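Terminase large subunit (Thermus phage G20c, PDB 5M1P) acts as an ATP-driven motor that moves viral DNA into empty capsids and as a nuclease that cuts the genome to begin and end packaging. Local coordinates at residues 93-98 with 117-122; 127-132 with 181-186. One frame throughout, in Å; residues are numbered along the deposited sequence.

In the fold
From the N terminus the chain lays down strands 15-22 and 25-27, then strand 37-42, which carries Asp42 of the metal site, and runs through two antiparallel strands and helix 73-86 into strand 91-94. Interaction 1 closes the loop that passes through helix 101-109 and edge strand 114-116, joining the end of strand 91-94 to the lead-in of helix 122-137. Interaction 2 opens only after that loop has shut, so the two follow in series; it brings helix 177-186 back against helix 122-137 over 48 intervening residues. The two contacts meet where Leu117 and Val119 touch Leu128, and where Leu184 packs on Val93 and Asp95, tying sheet edge, metal site and helices together.

Interaction 1: 93-98 with 117-122; sequences VADTWG and LPVKSS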
loop_
_atom_site.group_PDB
_atom_site.type_symbol
_atom_site.label_atom_id
_atom_site.label_comp_id
_atom_site.label_asym_id
_atom_site.label_seq_id
_atom_site.Cartn_x
_atom_site.Cartn_y
_atom_site.Cartn_z
ATOM N N VAL A 93 1.235 7.063 -5.557
ATOM C CA VAL A 93 1.261 7.762 -4.277
ATOM C C VAL A 93 2.421 7.151 -3.516
ATOM O O VAL A 93 2.332 6.031 -3.012
ATOM C CB VAL A 93 -0.051 7.591 -3.496
ATOM C CG1 VAL A 93 -0.037 8.428 -2.222
ATOM C CG2 VAL A 93 -1.253 7.929 -4.370
ATOM N N ALA A 94 3.519 7.888 -3.459
ATOM C CA ALA A 94 4.805 7.335 -3.042
ATOM C C ALA A 94 5.176 7.817 -1.655
ATOM O O ALA A 94 5.263 9.020 -1.432
ATOM C CB ALA A 94 5.879 7.760 -4.019
ATOM N N ASP A 95 5.413 6.891 -0.737
ATOM C CA ASP A 95 5.986 7.259 0.549
ATOM C C ASP A 95 7.470 7.474 0.352
ATOM O O ASP A 95 8.259 6.536 0.383
ATOM C CB ASP A 95 5.735 6.224 1.641
ATOM C CG ASP A 95 6.460 6.561 2.938
ATOM O OD1 ASP A 95 6.939 7.712 3.115
ATOM O OD2 ASP A 95 6.553 5.671 3.796
ATOM N N THR A 96 7.815 8.735 0.165
ATOM C CA THR A 96 9.169 9.167 -0.122
ATOM C C THR A 96 10.000 9.464 1.128
ATOM O O THR A 96 11.132 9.927 1.010
ATOM C CB THR A 96 9.116 10.448 -0.973
ATOM O OG1 THR A 96 8.177 11.354 -0.388
ATOM C CG2 THR A 96 8.658 10.137 -2.387
ATOM N N TRP A 97 9.468 9.211 2.320
ATOM C CA TRP A 97 10.166 9.590 3.549
ATOM C C TRP A 97 11.289 8.619 3.838
ATOM O O TRP A 97 11.048 7.440 4.051
ATOM C CB TRP A 97 9.203 9.620 4.720
ATOM C CG TRP A 97 9.784 10.168 5.982
ATOM C CD1 TRP A 97 10.129 9.465 7.108
ATOM C CD2 TRP A 97 10.083 11.541 6.262
ATOM N NE1 TRP A 97 10.610 10.322 8.066
ATOM C CE2 TRP A 97 10.587 11.599 7.577
ATOM C CE3 TRP A 97 9.968 12.728 5.534
ATOM C CZ2 TRP A 97 10.974 12.799 8.180
ATOM C CZ3 TRP A 97 10.343 13.920 6.139
ATOM C CH2 TRP A 97 10.838 13.942 7.455
ATOM N N GLY A 98 12.514 9.141 3.842
ATOM C CA GLY A 98 13.699 8.354 4.143
ATOM C C GLY A 98 14.061 7.284 3.125
ATOM O O GLY A 98 14.837 6.378 3.448
ATOM N N LEU A 117 3.833 11.396 -0.831
ATOM C CA LEU A 117 3.087 11.395 0.414
ATOM C C LEU A 117 4.022 10.814 1.484
ATOM O O LEU A 117 3.901 9.643 1.836
ATOM C CB LEU A 117 1.782 10.596 0.279
ATOM C CG LEU A 117 0.668 11.030 1.238
ATOM C CD1 LEU A 117 -0.647 10.367 0.854
ATOM C CD2 LEU A 117 1.010 10.732 2.691
ATOM N N PRO A 118 4.975 11.629 1.979
ATOM C CA PRO A 118 5.934 11.105 2.953
ATOM C C PRO A 118 5.275 10.775 4.284
ATOM O O PRO A 118 4.613 11.632 4.876
ATOM C CB PRO A 118 6.941 12.248 3.113
ATOM C CG PRO A 118 6.217 13.469 2.705
ATOM C CD PRO A 118 5.223 13.049 1.671
ATOM N N VAL A 119 5.474 9.549 4.745
ATOM C CA VAL A 119 4.869 9.097 6.002
ATOM C C VAL A 119 5.860 9.468 7.098
ATOM O O VAL A 119 6.606 8.635 7.624
ATOM C CB VAL A 119 4.487 7.607 5.970
ATOM C CG1 VAL A 119 3.801 7.216 7.271
ATOM C CG2 VAL A 119 3.539 7.317 4.800
ATOM N N LYS A 120 5.839 10.755 7.425
ATOM C CA LYS A 120 6.947 11.398 8.138
ATOM C C LYS A 120 6.713 11.578 9.624
ATOM O O LYS A 120 7.579 12.110 10.332
ATOM C CB LYS A 120 7.263 12.751 7.495
ATOM C CG LYS A 120 6.151 13.793 7.564
ATOM C CD LYS A 120 6.476 14.997 6.690
ATOM C CE LYS A 120 7.497 15.910 7.354
ATOM N NZ LYS A 120 6.834 16.819 8.326
ATOM N N SER A 121 5.557 11.134 10.102
ATOM C CA SER A 121 5.230 11.189 11.522
ATOM C C SER A 121 4.113 10.225 11.844
ATOM O O SER A 121 3.403 9.749 10.954
ATOM C CB SER A 121 4.778 12.593 11.913
ATOM O OG SER A 121 3.527 12.891 11.329
ATOM N N SER A 122 3.937 9.982 13.136
ATOM C CA SER A 122 2.813 9.196 13.612
ATOM C C SER A 122 1.488 9.870 13.249
ATOM O O SER A 122 0.519 9.176 12.946
ATOM C CB SER A 122 2.926 8.976 15.118
ATOM O OG SER A 122 2.890 10.205 15.812
HETATM O O HOH W 1 8.052 6.469 6.063
#
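Leu117 continues the parallel pairing of strands 114-116 and 91-94 in this RNase H-like nuclease domain: its N donates to Ala94 O (2.8 Å) in a nearly straight bond. Its CD1 lies alongside Val93 CG1 at 3.7 Å, the two side chains pointing the same way, and its carbonyl O receives a CA-H...O contact from Asp95. Pro118 follows with its ring beside Thr96; its CB touches both Thr96 OG1 and Trp97 CB. Val119, the centre of an inverse gamma turn, carries the main polar link. Its N gives a bond to Asp95 OD1 (2.9 Å, 173° at the hydrogen), while Trp97 N, closing an Asx turn, reaches the same oxygen at 3.0 Å from the other face of the carboxylate. Both donors stand well out of the carboxylate plane, so two backbone N-H groups clasp OD1 between them. With CG anti to the backbone N (chi1 174°), the Asp95 carboxylate extends over Val119, whose CG2 comes within 3.5 Å of Asp95 CG. A water donates to both Asp95 OD2 and Val119 O, a second bridge from the same side chain. Asp95 is probably a ligand of the second catalytic magnesium ion; here its side chain is about 5 Å from that of Asp42 and about 7 Å from the bound calcium, so the clasp on OD1 would hold a metal-site carboxylate in place. Lys120 then packs its aliphatic part on the indole: its CE reaches Trp97 CZ3, and its CB sits over one face of the Trp97 six-membered ring in a CH-pi contact, 3.3 Å from the centroid and 12° off the normal. Ser121 follows as the N-cap of helix 122-137, its OG hydrogen-bonded to Val124 N.

Interaction 2: 127-132 with 181-186; sequences QLISNL and SLALAY
Chi1 of 177° swings the Leu132 branch away from its own N, and with chi2 of 62° both methyls face helix 181-186: CD1 meets Tyr186 CD2 at 3.7 Å, and CD2 settles by Ala183 N and CB. Leu128 instead turns CG anti to its carbonyl carbon, and its CD1 meets Leu184 CD2 at 4.1 Å. Between these leucines Ala183 points its CB at helix 127-132, touching Leu128 CB, Leu132 CD2 and Ile129 CD1. The small side chain is consistent with the close approach of the axes of 127-132 and 181-186, 8.6 Å apart and inclined at 78°. On the more open flank Asn131 ND2 donates a bent, weak bond to Tyr186 O (3.0 Å), a carbonyl in the last turn of helix 177-186. The same amide nitrogen gives a further bond to a water, which in turn donates to Leu128 O and Ala183 O, so a single water joins the backbones of both helices. The far end of Tyr186 is anchored beyond the pair, its OH bonded to Gly60 and Ala142. Behind the interface Leu182 and Tyr186 lean on strands 49-56 and 61-69, and the side chain of Leu184 is about 4 Å from that of Asp95. The crossed pair packs beside the central sheet of the RNase H-like fold, and helix 177-186, beginning at the calcium ligand Asp177, borders the RuvC-like nuclease site.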
loop_
_atom_site.group_PDB
_atom_site.type_symbol
_atom_site.label_atom_id
_atom_site.label_comp_id
_atom_site.label_asym_id
_atom_site.label_seq_id
_atom_site.Cartn_x
_atom_site.Cartn_y
_atom_site.Cartn_z
ATOM N N GLN A 127 -3.585 9.498 10.055
ATOM C CA GLN A 127 -4.549 10.014 9.092
ATOM C C GLN A 127 -4.788 9.025 7.939
ATOM O O GLN A 127 -5.925 8.753 7.555
ATOM C CB GLN A 127 -4.051 11.348 8.548
ATOM C CG GLN A 127 -5.104 12.146 7.807
ATOM C CD GLN A 127 -4.751 13.614 7.718
ATOM O OE1 GLN A 127 -5.611 14.479 7.894
ATOM N NE2 GLN A 127 -3.480 13.907 7.465
ATOM N N LEU A 128 -3.693 8.482 7.410
ATOM C CA LEU A 128 -3.741 7.437 6.375
ATOM C C LEU A 128 -4.469 6.185 6.844
ATOM O O LEU A 128 -5.364 5.664 6.160
ATOM C CB LEU A 128 -2.319 7.058 5.942
ATOM C CG LEU A 128 -1.586 8.081 5.083
ATOM C CD1 LEU A 128 -0.117 7.725 4.962
ATOM C CD2 LEU A 128 -2.233 8.175 3.706
ATOM N N ILE A 129 -4.089 5.698 8.011
ATOM C CA ILE A 129 -4.675 4.467 8.541
ATOM C C ILE A 129 -6.146 4.634 8.930
ATOM O O ILE A 129 -6.964 3.764 8.628
ATOM C CB ILE A 129 -3.853 3.935 9.730
ATOM C CG1 ILE A 129 -2.455 3.489 9.264
ATOM C CG2 ILE A 129 -4.597 2.811 10.447
ATOM C CD1 ILE A 129 -2.406 2.296 8.326
ATOM N N SER A 130 -6.480 5.735 9.594
ATOM C CA SER A 130 -7.871 5.991 9.965
ATOM C C SER A 130 -8.761 6.078 8.721
ATOM O O SER A 130 -9.869 5.555 8.729
ATOM C CB SER A 130 -8.009 7.244 10.830
ATOM O OG SER A 130 -7.613 8.406 10.143
ATOM N N ASN A 131 -8.270 6.691 7.647
ATOM C CA ASN A 131 -9.004 6.719 6.406
ATOM C C ASN A 131 -9.243 5.303 5.877
ATOM O O ASN A 131 -10.369 4.966 5.502
ATOM C CB ASN A 131 -8.259 7.561 5.374
ATOM C CG ASN A 131 -9.005 7.642 4.064
ATOM O OD1 ASN A 131 -10.097 8.198 4.006
ATOM N ND2 ASN A 131 -8.433 7.065 3.013
ATOM N N LEU A 132 -8.199 4.484 5.831
ATOM C CA LEU A 132 -8.338 3.110 5.364
ATOM C C LEU A 132 -9.323 2.329 6.232
ATOM O O LEU A 132 -10.183 1.604 5.723
ATOM C CB LEU A 132 -6.976 2.412 5.313
ATOM C CG LEU A 132 -6.955 0.938 4.898
ATOM C CD1 LEU A 132 -7.472 0.767 3.486
ATOM C CD2 LEU A 132 -5.554 0.361 4.993
ATOM N N SER A 181 1.070 0.377 2.074
ATOM C CA SER A 181 0.812 0.488 0.639
ATOM C C SER A 181 -0.684 0.637 0.354
ATOM O O SER A 181 -1.090 1.495 -0.424
ATOM C CB SER A 181 1.395 -0.722 -0.083
ATOM O OG SER A 181 1.057 -0.704 -1.459
ATOM N N LEU A 182 -1.490 -0.184 1.006
ATOM C CA LEU A 182 -2.945 -0.073 0.869
ATOM C C LEU A 182 -3.466 1.279 1.352
ATOM O O LEU A 182 -4.310 1.884 0.707
ATOM C CB LEU A 182 -3.658 -1.206 1.613
ATOM C CG LEU A 182 -3.476 -2.605 1.041
ATOM C CD1 LEU A 182 -4.021 -3.608 2.041
ATOM C CD2 LEU A 182 -4.130 -2.781 -0.323
ATOM N N ALA A 183 -2.946 1.759 2.477
ATOM C CA ALA A 183 -3.374 3.049 3.011
ATOM C C ALA A 183 -2.992 4.203 2.072
ATOM O O ALA A 183 -3.776 5.131 1.866
ATOM C CB ALA A 183 -2.782 3.272 4.392
ATOM N N LEU A 184 -1.797 4.130 1.489
ATOM C CA LEU A 184 -1.357 5.117 0.495
ATOM C C LEU A 184 -2.287 5.136 -0.712
ATOM O O LEU A 184 -2.676 6.209 -1.158
ATOM C CB LEU A 184 0.075 4.846 0.066
ATOM C CG LEU A 184 1.122 5.172 1.146
ATOM C CD1 LEU A 184 2.421 4.462 0.839
ATOM C CD2 LEU A 184 1.351 6.674 1.285
ATOM N N ALA A 185 -2.671 3.963 -1.209
ATOM C CA ALA A 185 -3.611 3.885 -2.335
ATOM C C ALA A 185 -4.954 4.490 -1.981
ATOM O O ALA A 185 -5.463 5.375 -2.680
ATOM C CB ALA A 185 -3.776 2.448 -2.786
ATOM N N TYR A 186 -5.531 4.003 -0.889
ATOM C CA TYR A 186 -6.864 4.435 -0.471
ATOM C C TYR A 186 -6.959 5.873 0.020
ATOM O O TYR A 186 -8.060 6.413 0.116
ATOM C CB TYR A 186 -7.457 3.459 0.558
ATOM C CG TYR A 186 -8.074 2.236 -0.097
ATOM C CD1 TYR A 186 -9.341 2.298 -0.670
ATOM C CD2 TYR A 186 -7.366 1.041 -0.211
ATOM C CE1 TYR A 186 -9.896 1.195 -1.304
ATOM C CE2 TYR A 186 -7.913 -0.074 -0.824
ATOM C CZ TYR A 186 -9.176 0.003 -1.381
ATOM O OH TYR A 186 -9.697 -1.121 -1.992
HETATM O O HOH W 2 -5.972 5.781 3.445
#